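Local structure of RickCE (Rickettsia bellii, 5HAM) at residues Q63-I66 and K67-L71; R78-M81 and L82-K86; S172-Y175 and D176-L180; N218-K221 and I222-Q226; R243-H246 and A247-L250. The protein probably acts as a bacterial effector protease of the CE clan with deubiquitinase activity, the chain being a part that holds its catalytic domain. All coordinates share one frame; numbering follows the deposited sequence.

Contact 1: Q63-I66 and K67-L71; sequences QETI and KIANL
Q63 O accepts a weak bond from K67 N (3.4 Å) near the C-terminal end of alpha helix 52-69. The K67 chain runs back past the same carbonyl, with its CE 3.4 Å from Q63 O. E64 comes next and carries the polar side-chain contact. Its OE2 makes a salt bridge to K67 NZ at 3.0 Å, three residues along the helix. E64 bends at chi2 (-64°) and K67 at chi3 (-63°), and these bends bring the two charged ends together on an exposed part of the surface. The hydrogen bond within the pair is weak. The E64 carbonyl O accepts I68 N, one turn on. At T65 the carbonyl accepts A69 N. T65 OG1 bonds back to E61 O, so the hydroxyl is satisfied one turn earlier. I66 turns its side chain to helix 75-93. Its carbonyl receives N70 N at 3.2 Å, the last of these i to i+4 bonds. The side chain of N70 looks to R78, which bonds OD1, while N70 CB passes 3.5 Å from I66 O.

Contact 2: R78-M81 and L82-K86; sequences RALM and LGDAK
R78 and L82 lie side by side on helix 75-93 and point the same way. L82 CD2 sits over one face of the R78 guanidinium, off toward its rim, at 3.8 Å from NH1. The R78 chain starts with CG anti to the backbone N (chi1 176°) and bends at chi2. This carries the flat group along the helix to the L82 methyl. The guanidinium is polar at its edge and apolar contact is made by its face. Its NH2 donates to N70 OD1 on the preceding connection, and NE is also hydrogen-bonded.

The four carbonyls of R78-M81 each accept the N-H four residues on, in the alpha-helical manner. R78 O takes L82 N at 2.8 Å, and A79 O takes G83 N at 2.9 Å. L80 O takes D84 N at 3.1 Å, and M81 O takes A85 N at 3.0 Å. Within 82-86 the same pattern goes on from K86 N to L82 O. D84 OD1 comes to 3.4 Å from L80 O, but both are acceptors and no bond joins them.

L82 and A85 are buried and pack on I66 of helix 52-69, and A85 also meets T65. The arrangement is that of an alpha-helical hairpin, two consecutive antiparallel helices joined through a short connection and packed through I66, L82 and A85.

Contact 3: S172-Y175 and D176-L180; sequences SINY and DGQKL
I173 and L180 meet through their branches, which cross at about a right angle. I173 CG1 is 3.5 Å from L180 CD2. In I173 the CG1 branch lies anti to the backbone N (chi1 -163°), which sends it to the leucine and leaves CG2 in the crowded position between N and the carbonyl carbon. Both side chains also touch F165 of strand 160-166. N174 and Q178 run side by side, with N174 OD1 3.4 Å from Q178 CG. Their amide planes are turned 59° apart. N174 O accepts Q178 N at 3.0 Å.

The backbone makes a type I beta turn from S172 to Y175, leading into helix 175-188. S172 OG accepts N174 N at 2.9 Å, a capping bond. D176, G177 and Q178 all have positive phi before right-handed helical angles begin at K179. One water links the two sides: it donates to I173 O (2.6 Å) and Y175 O (2.8 Å) and accepts from L180 N.

Over one face of the Y175 ring lies D176 CA, and H146 packs against the ring edge-to-face. K179 starts with CG between N and the carbonyl carbon (chi1 67°), and its chain is extended beyond that. This carries NZ to D176 OD2, where it forms a salt bridge at 2.6 Å on the anti lone pair. The K179 ammonium also donates to M142 O and R36 O.

Contact 4: N218-K221 and I222-Q226; sequences NGIK and IAKGQ
Helical bonds I222 N to N218 O (2.7 Å), A223 N to G219 O (2.8 Å) and K224 N to I220 O carry helix 211-223 to its end, where G225 takes a positive phi of 74°, the chain turns away, and K221 O accepts Q226 N at 2.9 Å, five residues on, with a weaker bond from K224 N.

I220 and K224 lie side by side and point the same way. The K224 chain is extended beyond CG, and its CE rests 3.9 Å from I220 CG2. Its ammonium goes on to Q21 O. K221 and Q226 instead cross at about a right angle, with K221 CG 4.1 Å from Q226 CB. The K221 ammonium is held by D217 in a salt bridge. Q226 is bent at chi2 (-55°), which folds its amide back on the turn. There NE2 donates to K224 O at 2.9 Å, almost straight at 173°, and the acceptor lies in the amide plane.

I222 packs CG1 3.1 Å from N218 O and faces the sheet, touching V151 and T164. A223 touches A135 and V137. N218 is fixed by Q204, which bonds its ND2. With G225 N also closing on I222 O at 3.0 Å, the arrangement is a Schellman motif with glycine at the C' position, ending a helix that packs on the central mixed sheet of the catalytic domain.

Contact 5: R243-H246 and A247-L250; sequences REHH and AQIL
H245 and I249 pack against each other one turn apart on alpha helix 238-251. I249 CD1 lies over one face of the H245 imidazole, 3.5 Å from NE2 and 3.7 Å from CD2. The ring gets there because H245 CG is anti to the backbone N (chi1 -178°), which swings the ring outward with a slight lean toward the C-terminal end, beside I249. The two side chains cross at a slant. Q248 comes from another direction. Its amide stands nearly upright to the ring, 84° between planes, and Q248 NE2 sits at the ring edge 4.0 Å from H245 ND1. This is packing and not a hydrogen bond. H245 and I249 both touch Q21, and I249 also reaches L17 and A20 of helix 11-20.

H246 lies on a different side of the helix, turned into the fold. Its CG is anti to the carbonyl carbon (chi1 -70°), and its ring packs on L17 and on V213 and V216 of helix 211-223. H246 is buried, and the Y9 hydroxyl satisfies its ND1.

Along the backbone, A247 N donates to R243 O and Q248 N to E244 O. I249 N donates to H245 O at 3.1 Å. H246 O receives L250 N at 2.9 Å, and the same carbonyl oxygen has L250 CG packed against it at 3.2 Å.

In the fold
From the N terminus, the five contacts come one after another, and none nests in or crosses another. Each spans a few consecutive residues, so none closes a long loop. Contacts 1 and 2 sit on helices 52-69 and 75-93, with centres about 9 Å apart, and they touch directly. They form one arm, set off from the catalytic part. Contact 3 stands where the chain leaves strand 160-166 for helix 175-188. Contact 4 ends helix 211-223 against the sheet. Contact 5 lies on helix 238-251, its nearest atoms about 6 Å from contact 4, and joins helix 211-223 to the N-terminal helix 11-20.

Contact 1: Q63-I66 and K67-L71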
loop_
_atom_site.group_PDB
_atom_site.type_symbol
_atom_site.label_atom_id
_atom_site.label_comp_id
_atom_site.label_asym_id
_atom_site.label_seq_id
_atom_site.Cartn_x
_atom_site.Cartn_y
_atom_site.Cartn_z
ATOM N N GLN A 63 -26.309 7.310 -15.957
ATOM C CA GLN A 63 -26.851 6.574 -17.087
ATOM C C GLN A 63 -26.242 7.063 -18.405
ATOM O O GLN A 63 -26.129 6.300 -19.375
ATOM C CB GLN A 63 -28.377 6.702 -17.107
ATOM C CG GLN A 63 -29.059 5.839 -16.060
ATOM C CD GLN A 63 -30.564 6.096 -15.934
ATOM O OE1 GLN A 63 -31.104 7.061 -16.487
ATOM N NE2 GLN A 63 -31.242 5.223 -15.199
ATOM N N GLU A 64 -25.843 8.330 -18.424
ATOM C CA GLU A 64 -25.234 8.919 -19.605
ATOM C C GLU A 64 -23.783 8.465 -19.703
ATOM O O GLU A 64 -23.296 8.142 -20.778
ATOM C CB GLU A 64 -25.321 10.449 -19.558
ATOM C CG GLU A 64 -26.341 11.029 -20.508
ATOM C CD GLU A 64 -25.992 10.764 -21.969
ATOM O OE1 GLU A 64 -24.785 10.667 -22.307
ATOM O OE2 GLU A 64 -26.935 10.646 -22.780
ATOM N N THR A 65 -23.107 8.448 -18.564
ATOM C CA THR A 65 -21.754 7.949 -18.478
ATOM C C THR A 65 -21.655 6.543 -19.030
ATOM O O THR A 65 -20.789 6.251 -19.856
ATOM C CB THR A 65 -21.316 7.883 -17.036
ATOM O OG1 THR A 65 -21.310 9.203 -16.496
ATOM C CG2 THR A 65 -19.936 7.284 -16.943
ATOM N N ILE A 66 -22.554 5.679 -18.562
ATOM C CA ILE A 66 -22.621 4.305 -19.020
ATOM C C ILE A 66 -22.649 4.292 -20.529
ATOM O O ILE A 66 -21.920 3.539 -21.161
ATOM C CB ILE A 66 -23.874 3.600 -18.485
ATOM C CG1 ILE A 66 -23.713 3.295 -16.996
ATOM C CG2 ILE A 66 -24.151 2.320 -19.249
ATOM C CD1 ILE A 66 -24.940 2.640 -16.401
ATOM N N LYS A 67 -23.478 5.160 -21.098
ATOM C CA LYS A 67 -23.595 5.266 -22.544
ATOM C C LYS A 67 -22.292 5.702 -23.231
ATOM O O LYS A 67 -22.007 5.272 -24.346
ATOM C CB LYS A 67 -24.761 6.180 -22.914
ATOM C CG LYS A 67 -26.106 5.488 -22.834
ATOM C CD LYS A 67 -27.256 6.400 -23.240
ATOM C CE LYS A 67 -27.355 7.581 -22.289
ATOM N NZ LYS A 67 -28.686 8.244 -22.307
ATOM N N ILE A 68 -21.490 6.524 -22.562
ATOM C CA ILE A 68 -20.232 6.983 -23.144
ATOM C C ILE A 68 -19.075 6.053 -22.780
ATOM O O ILE A 68 -18.251 5.719 -23.632
ATOM C CB ILE A 68 -19.884 8.415 -22.683
ATOM C CG1 ILE A 68 -20.960 9.401 -23.131
ATOM C CG2 ILE A 68 -18.505 8.833 -23.204
ATOM C CD1 ILE A 68 -21.059 9.552 -24.618
ATOM N N ALA A 69 -19.015 5.645 -21.511
ATOM C CA ALA A 69 -17.962 4.748 -21.031
ATOM C C ALA A 69 -17.890 3.495 -21.886
ATOM O O ALA A 69 -16.825 2.913 -22.079
ATOM C CB ALA A 69 -18.188 4.378 -19.575
ATOM N N ASN A 70 -19.037 3.093 -22.407
ATOM C CA ASN A 70 -19.088 2.046 -23.408
ATOM C C ASN A 70 -18.164 2.300 -24.606
ATOM O O ASN A 70 -17.712 1.358 -25.247
ATOM C CB ASN A 70 -20.519 1.897 -23.910
ATOM C CG ASN A 70 -20.984 0.463 -23.913
ATOM O OD1 ASN A 70 -20.607 -0.322 -24.783
ATOM N ND2 ASN A 70 -21.825 0.114 -22.943
ATOM N N LEU A 71 -17.890 3.568 -24.908
ATOM C CA LEU A 71 -17.176 3.932 -26.135
ATOM C C LEU A 71 -15.665 4.097 -25.964
ATOM O O LEU A 71 -14.956 4.223 -26.953
ATOM C CB LEU A 71 -17.750 5.217 -26.714
#

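Contact 2: R78-M81 and L82-K86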
loop_
_atom_site.group_PDB
_atom_site.type_symbol
_atom_site.label_atom_id
_atom_site.label_comp_id
_atom_site.label_asym_id
_atom_site.label_seq_id
_atom_site.Cartn_x
_atom_site.Cartn_y
_atom_site.Cartn_z
ATOM N N ARG A 78 -11.956 0.864 -20.374
ATOM C CA ARG A 78 -13.384 0.876 -20.634
ATOM C C ARG A 78 -14.122 0.029 -19.604
ATOM O O ARG A 78 -15.104 0.471 -19.011
ATOM C CB ARG A 78 -13.645 0.338 -22.040
ATOM C CG ARG A 78 -15.106 0.206 -22.418
ATOM C CD ARG A 78 -15.330 -0.956 -23.370
ATOM N NE ARG A 78 -16.716 -1.020 -23.830
ATOM C CZ ARG A 78 -17.561 -2.017 -23.569
ATOM N NH1 ARG A 78 -17.169 -3.067 -22.856
ATOM N NH2 ARG A 78 -18.806 -1.965 -24.033
ATOM N N ALA A 79 -13.625 -1.184 -19.389
ATOM C CA ALA A 79 -14.244 -2.140 -18.479
ATOM C C ALA A 79 -14.266 -1.619 -17.052
ATOM O O ALA A 79 -15.241 -1.827 -16.314
ATOM C CB ALA A 79 -13.506 -3.472 -18.539
ATOM N N LEU A 80 -13.191 -0.934 -16.668
ATOM C CA LEU A 80 -13.098 -0.372 -15.330
ATOM C C LEU A 80 -14.099 0.773 -15.157
ATOM O O LEU A 80 -14.876 0.791 -14.211
ATOM C CB LEU A 80 -11.675 0.113 -15.066
ATOM C CG LEU A 80 -11.385 0.844 -13.756
ATOM C CD1 LEU A 80 -11.467 -0.117 -12.592
ATOM C CD2 LEU A 80 -10.015 1.469 -13.812
ATOM N N MET A 81 -14.102 1.722 -16.085
ATOM C CA MET A 81 -14.982 2.874 -15.943
ATOM C C MET A 81 -16.458 2.462 -16.059
ATOM O O MET A 81 -17.320 2.958 -15.329
ATOM C CB MET A 81 -14.596 3.964 -16.942
ATOM C CG MET A 81 -13.136 4.466 -16.778
ATOM S SD MET A 81 -12.700 4.995 -15.090
ATOM C CE MET A 81 -13.839 6.376 -14.936
ATOM N N LEU A 82 -16.731 1.531 -16.963
ATOM C CA LEU A 82 -18.082 1.060 -17.195
ATOM C C LEU A 82 -18.580 0.258 -15.996
ATOM O O LEU A 82 -19.699 0.453 -15.523
ATOM C CB LEU A 82 -18.111 0.210 -18.459
ATOM C CG LEU A 82 -19.405 -0.493 -18.860
ATOM C CD1 LEU A 82 -20.573 0.483 -19.015
ATOM C CD2 LEU A 82 -19.182 -1.300 -20.141
ATOM N N GLY A 83 -17.739 -0.632 -15.485
ATOM C CA GLY A 83 -18.126 -1.424 -14.333
ATOM C C GLY A 83 -18.466 -0.528 -13.155
ATOM O O GLY A 83 -19.464 -0.724 -12.476
ATOM N N ASP A 84 -17.650 0.490 -12.926
ATOM C CA ASP A 84 -17.937 1.439 -11.863
ATOM C C ASP A 84 -19.214 2.283 -12.086
ATOM O O ASP A 84 -19.928 2.599 -11.127
ATOM C CB ASP A 84 -16.721 2.320 -11.577
ATOM C CG ASP A 84 -15.632 1.575 -10.788
ATOM O OD1 ASP A 84 -15.583 0.323 -10.872
ATOM O OD2 ASP A 84 -14.816 2.232 -10.091
ATOM N N ALA A 85 -19.508 2.643 -13.331
ATOM C CA ALA A 85 -20.738 3.391 -13.596
ATOM C C ALA A 85 -21.949 2.522 -13.300
ATOM O O ALA A 85 -22.899 2.961 -12.657
ATOM C CB ALA A 85 -20.782 3.895 -15.028
ATOM N N LYS A 86 -21.894 1.278 -13.759
ATOM C CA LYS A 86 -22.967 0.336 -13.506
ATOM C C LYS A 86 -23.167 0.109 -12.018
ATOM O O LYS A 86 -24.303 0.041 -11.540
ATOM C CB LYS A 86 -22.704 -0.977 -14.246
ATOM C CG LYS A 86 -23.185 -0.900 -15.696
ATOM C CD LYS A 86 -22.599 -1.936 -16.611
ATOM C CE LYS A 86 -23.390 -1.953 -17.921
ATOM N NZ LYS A 86 -22.927 -2.989 -18.883
#

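Contact 3: S172-Y175 and D176-L180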
loop_
_atom_site.group_PDB
_atom_site.type_symbol
_atom_site.label_atom_id
_atom_site.label_comp_id
_atom_site.label_asym_id
_atom_site.label_seq_id
_atom_site.Cartn_x
_atom_site.Cartn_y
_atom_site.Cartn_z
ATOM N N SER A 172 8.989 9.461 -4.853
ATOM C CA SER A 172 9.474 9.835 -3.531
ATOM C C SER A 172 8.443 9.354 -2.518
ATOM O O SER A 172 7.359 8.929 -2.893
ATOM C CB SER A 172 9.626 11.352 -3.407
ATOM O OG SER A 172 8.369 11.950 -3.115
ATOM N N ILE A 173 8.786 9.457 -1.236
ATOM C CA ILE A 173 7.886 9.124 -0.139
ATOM C C ILE A 173 6.664 10.054 -0.088
ATOM O O ILE A 173 5.728 9.791 0.658
ATOM C CB ILE A 173 8.642 9.160 1.223
ATOM C CG1 ILE A 173 7.876 8.427 2.313
ATOM C CG2 ILE A 173 8.954 10.587 1.677
ATOM C CD1 ILE A 173 8.516 8.609 3.652
ATOM N N ASN A 174 6.679 11.128 -0.890
ATOM C CA ASN A 174 5.575 12.100 -0.946
ATOM C C ASN A 174 4.496 11.739 -1.935
ATOM O O ASN A 174 3.528 12.464 -2.095
ATOM C CB ASN A 174 6.093 13.486 -1.300
ATOM C CG ASN A 174 6.943 14.072 -0.200
ATOM O OD1 ASN A 174 6.566 14.039 0.972
ATOM N ND2 ASN A 174 8.106 14.577 -0.561
ATOM N N TYR A 175 4.704 10.629 -2.620
ATOM C CA TYR A 175 3.743 10.087 -3.556
ATOM C C TYR A 175 2.275 10.259 -3.118
ATOM O O TYR A 175 1.902 9.943 -1.984
ATOM C CB TYR A 175 4.050 8.604 -3.759
ATOM C CG TYR A 175 3.163 7.987 -4.779
ATOM C CD1 TYR A 175 3.399 8.189 -6.132
ATOM C CD2 TYR A 175 2.071 7.226 -4.401
ATOM C CE1 TYR A 175 2.591 7.634 -7.079
ATOM C CE2 TYR A 175 1.243 6.677 -5.337
ATOM C CZ TYR A 175 1.506 6.883 -6.682
ATOM O OH TYR A 175 0.684 6.335 -7.630
ATOM N N ASP A 176 1.460 10.768 -4.032
ATOM C CA ASP A 176 0.012 10.863 -3.840
ATOM C C ASP A 176 -0.401 11.751 -2.651
ATOM O O ASP A 176 -1.084 11.301 -1.722
ATOM C CB ASP A 176 -0.619 9.457 -3.770
ATOM C CG ASP A 176 -2.131 9.488 -3.942
ATOM O OD1 ASP A 176 -2.611 10.414 -4.634
ATOM O OD2 ASP A 176 -2.833 8.604 -3.371
ATOM N N GLY A 177 0.035 13.009 -2.687
ATOM C CA GLY A 177 -0.357 14.011 -1.713
ATOM C C GLY A 177 0.234 13.927 -0.313
ATOM O O GLY A 177 -0.356 14.430 0.648
ATOM N N GLN A 178 1.390 13.287 -0.190
ATOM C CA GLN A 178 2.108 13.241 1.080
ATOM C C GLN A 178 1.341 12.454 2.127
ATOM O O GLN A 178 1.497 12.668 3.327
ATOM C CB GLN A 178 2.444 14.662 1.573
ATOM C CG GLN A 178 3.434 15.369 0.658
ATOM C CD GLN A 178 3.562 16.851 0.939
ATOM O OE1 GLN A 178 3.556 17.280 2.090
ATOM N NE2 GLN A 178 3.671 17.645 -0.116
ATOM N N LYS A 179 0.522 11.522 1.663
ATOM C CA LYS A 179 -0.263 10.713 2.570
ATOM C C LYS A 179 0.576 10.009 3.649
ATOM O O LYS A 179 0.226 10.038 4.823
ATOM C CB LYS A 179 -1.200 9.756 1.805
ATOM C CG LYS A 179 -0.584 8.633 0.989
ATOM C CD LYS A 179 -1.656 8.044 0.037
ATOM C CE LYS A 179 -1.148 6.883 -0.778
ATOM N NZ LYS A 179 -1.895 6.601 -2.031
ATOM N N LEU A 180 1.706 9.425 3.269
ATOM C CA LEU A 180 2.555 8.727 4.246
ATOM C C LEU A 180 3.263 9.678 5.257
ATOM O O LEU A 180 3.218 9.456 6.481
ATOM C CB LEU A 180 3.537 7.765 3.536
ATOM C CG LEU A 180 4.624 7.089 4.378
ATOM C CD1 LEU A 180 4.010 6.325 5.554
ATOM C CD2 LEU A 180 5.465 6.162 3.516
HETATM O O HOH W 1 3.165 9.935 0.475
#

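Contact 4: N218-K221 and I222-Q226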
loop_
_atom_site.group_PDB
_atom_site.type_symbol
_atom_site.label_atom_id
_atom_site.label_comp_id
_atom_site.label_asym_id
_atom_site.label_seq_id
_atom_site.Cartn_x
_atom_site.Cartn_y
_atom_site.Cartn_z
ATOM N N ASN A 218 14.474 -4.669 -0.524
ATOM C CA ASN A 218 14.829 -3.405 0.132
ATOM C C ASN A 218 14.628 -3.485 1.639
ATOM O O ASN A 218 15.513 -3.104 2.404
ATOM C CB ASN A 218 14.044 -2.213 -0.440
ATOM C CG ASN A 218 14.337 -1.982 -1.909
ATOM O OD1 ASN A 218 15.411 -2.336 -2.393
ATOM N ND2 ASN A 218 13.389 -1.384 -2.627
ATOM N N GLY A 219 13.476 -3.999 2.064
ATOM C CA GLY A 219 13.161 -4.094 3.483
ATOM C C GLY A 219 14.196 -4.903 4.235
ATOM O O GLY A 219 14.729 -4.467 5.251
ATOM N N ILE A 220 14.500 -6.079 3.710
ATOM C CA ILE A 220 15.549 -6.923 4.262
ATOM C C ILE A 220 16.902 -6.216 4.338
ATOM O O ILE A 220 17.573 -6.234 5.375
ATOM C CB ILE A 220 15.700 -8.174 3.411
ATOM C CG1 ILE A 220 14.440 -9.018 3.536
ATOM C CG2 ILE A 220 16.910 -8.966 3.840
ATOM C CD1 ILE A 220 14.422 -10.171 2.608
ATOM N N LYS A 221 17.292 -5.574 3.243
ATOM C CA LYS A 221 18.586 -4.903 3.215
ATOM C C LYS A 221 18.664 -3.705 4.154
ATOM O O LYS A 221 19.607 -3.583 4.929
ATOM C CB LYS A 221 18.994 -4.534 1.787
ATOM C CG LYS A 221 19.841 -5.634 1.168
ATOM C CD LYS A 221 19.605 -5.770 -0.300
ATOM C CE LYS A 221 20.473 -6.873 -0.865
ATOM N NZ LYS A 221 20.324 -6.918 -2.336
ATOM N N ILE A 222 17.658 -2.841 4.095
ATOM C CA ILE A 222 17.587 -1.695 4.971
ATOM C C ILE A 222 17.549 -2.133 6.428
ATOM O O ILE A 222 18.255 -1.570 7.259
ATOM C CB ILE A 222 16.355 -0.852 4.666
ATOM C CG1 ILE A 222 16.435 -0.301 3.241
ATOM C CG2 ILE A 222 16.245 0.284 5.659
ATOM C CD1 ILE A 222 15.131 0.358 2.763
ATOM N N ALA A 223 16.744 -3.147 6.740
ATOM C CA ALA A 223 16.699 -3.679 8.109
ATOM C C ALA A 223 18.108 -4.034 8.616
ATOM O O ALA A 223 18.455 -3.744 9.759
ATOM C CB ALA A 223 15.793 -4.896 8.177
ATOM N N LYS A 224 18.918 -4.631 7.739
ATOM C CA LYS A 224 20.259 -5.090 8.100
ATOM C C LYS A 224 21.345 -4.008 7.933
ATOM O O LYS A 224 22.533 -4.275 8.115
ATOM C CB LYS A 224 20.615 -6.371 7.318
ATOM C CG LYS A 224 19.606 -7.501 7.551
ATOM C CD LYS A 224 19.914 -8.768 6.785
ATOM C CE LYS A 224 18.854 -9.819 7.097
ATOM N NZ LYS A 224 19.015 -11.118 6.366
ATOM N N GLY A 225 20.940 -2.787 7.595
ATOM C CA GLY A 225 21.890 -1.695 7.462
ATOM C C GLY A 225 22.734 -1.766 6.204
ATOM O O GLY A 225 23.799 -1.155 6.145
ATOM N N GLN A 226 22.271 -2.525 5.207
ATOM C CA GLN A 226 23.009 -2.722 3.952
ATOM C C GLN A 226 22.421 -1.872 2.844
ATOM O O GLN A 226 21.209 -1.626 2.819
ATOM C CB GLN A 226 22.949 -4.182 3.496
ATOM C CG GLN A 226 23.390 -5.203 4.523
ATOM C CD GLN A 226 24.779 -4.938 5.054
ATOM O OE1 GLN A 226 25.778 -5.065 4.330
ATOM N NE2 GLN A 226 24.856 -4.560 6.329
#

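Contact 5: R243-H246 and A247-L250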
loop_
_atom_site.group_PDB
_atom_site.type_symbol
_atom_site.label_atom_id
_atom_site.label_comp_id
_atom_site.label_asym_id
_atom_site.label_seq_id
_atom_site.Cartn_x
_atom_site.Cartn_y
_atom_site.Cartn_z
ATOM N N ARG A 243 12.850 -12.634 -8.138
ATOM C CA ARG A 243 11.564 -13.331 -8.120
ATOM C C ARG A 243 11.749 -14.859 -8.087
ATOM O O ARG A 243 11.058 -15.569 -7.345
ATOM C CB ARG A 243 10.705 -12.899 -9.318
ATOM C CG ARG A 243 9.285 -13.401 -9.269
ATOM C CD ARG A 243 8.544 -13.121 -10.553
ATOM N NE ARG A 243 8.154 -11.720 -10.704
ATOM C CZ ARG A 243 6.963 -11.241 -10.348
ATOM N NH1 ARG A 243 6.677 -9.961 -10.531
ATOM N NH2 ARG A 243 6.057 -12.049 -9.805
ATOM N N GLU A 244 12.688 -15.352 -8.891
ATOM C CA GLU A 244 13.007 -16.771 -8.908
ATOM C C GLU A 244 13.479 -17.161 -7.531
ATOM O O GLU A 244 12.970 -18.101 -6.935
ATOM C CB GLU A 244 14.082 -17.082 -9.952
ATOM C CG GLU A 244 13.570 -17.022 -11.387
ATOM C CD GLU A 244 14.672 -17.121 -12.438
ATOM O OE1 GLU A 244 15.808 -17.533 -12.108
ATOM O OE2 GLU A 244 14.396 -16.780 -13.606
ATOM N N HIS A 245 14.438 -16.398 -7.023
ATOM C CA HIS A 245 14.979 -16.610 -5.697
ATOM C C HIS A 245 13.875 -16.626 -4.645
ATOM O O HIS A 245 13.840 -17.515 -3.796
ATOM C CB HIS A 245 16.011 -15.524 -5.399
ATOM C CG HIS A 245 16.674 -15.665 -4.050
ATOM N ND1 HIS A 245 17.409 -16.770 -3.711
ATOM C CD2 HIS A 245 16.692 -14.826 -2.998
ATOM C CE1 HIS A 245 17.861 -16.608 -2.469
ATOM N NE2 HIS A 245 17.452 -15.451 -2.016
ATOM N N HIS A 246 12.974 -15.645 -4.706
ATOM C CA HIS A 246 11.839 -15.572 -3.784
ATOM C C HIS A 246 10.945 -16.805 -3.877
ATOM O O HIS A 246 10.427 -17.278 -2.870
ATOM C CB HIS A 246 10.973 -14.348 -4.078
ATOM C CG HIS A 246 11.624 -13.051 -3.721
ATOM N ND1 HIS A 246 11.081 -11.841 -4.084
ATOM C CD2 HIS A 246 12.755 -12.773 -3.041
ATOM C CE1 HIS A 246 11.856 -10.861 -3.633
ATOM N NE2 HIS A 246 12.880 -11.412 -2.993
ATOM N N ALA A 247 10.742 -17.307 -5.090
ATOM C CA ALA A 247 9.939 -18.516 -5.254
ATOM C C ALA A 247 10.584 -19.737 -4.567
ATOM O O ALA A 247 9.877 -20.530 -3.945
ATOM C CB ALA A 247 9.625 -18.785 -6.731
ATOM N N GLN A 248 11.915 -19.856 -4.649
ATOM C CA GLN A 248 12.666 -20.906 -3.945
ATOM C C GLN A 248 12.497 -20.816 -2.430
ATOM O O GLN A 248 12.259 -21.820 -1.767
ATOM C CB GLN A 248 14.169 -20.822 -4.223
ATOM C CG GLN A 248 14.623 -20.698 -5.667
ATOM C CD GLN A 248 16.144 -20.873 -5.794
ATOM O OE1 GLN A 248 16.673 -21.946 -5.488
ATOM N NE2 GLN A 248 16.850 -19.816 -6.223
ATOM N N ILE A 249 12.667 -19.617 -1.880
ATOM C CA ILE A 249 12.475 -19.402 -0.450
ATOM C C ILE A 249 11.058 -19.802 -0.058
ATOM O O ILE A 249 10.839 -20.506 0.933
ATOM C CB ILE A 249 12.703 -17.935 -0.090
ATOM C CG1 ILE A 249 14.149 -17.537 -0.407
ATOM C CG2 ILE A 249 12.365 -17.675 1.374
ATOM C CD1 ILE A 249 14.405 -16.043 -0.347
ATOM N N LEU A 250 10.099 -19.362 -0.864
ATOM C CA LEU A 250 8.711 -19.745 -0.683
ATOM C C LEU A 250 8.533 -21.248 -0.831
ATOM O O LEU A 250 7.877 -21.868 -0.004
ATOM C CB LEU A 250 7.827 -19.027 -1.697
ATOM C CG LEU A 250 7.618 -17.537 -1.447
ATOM C CD1 LEU A 250 6.898 -16.899 -2.636
ATOM C CD2 LEU A 250 6.860 -17.319 -0.137
#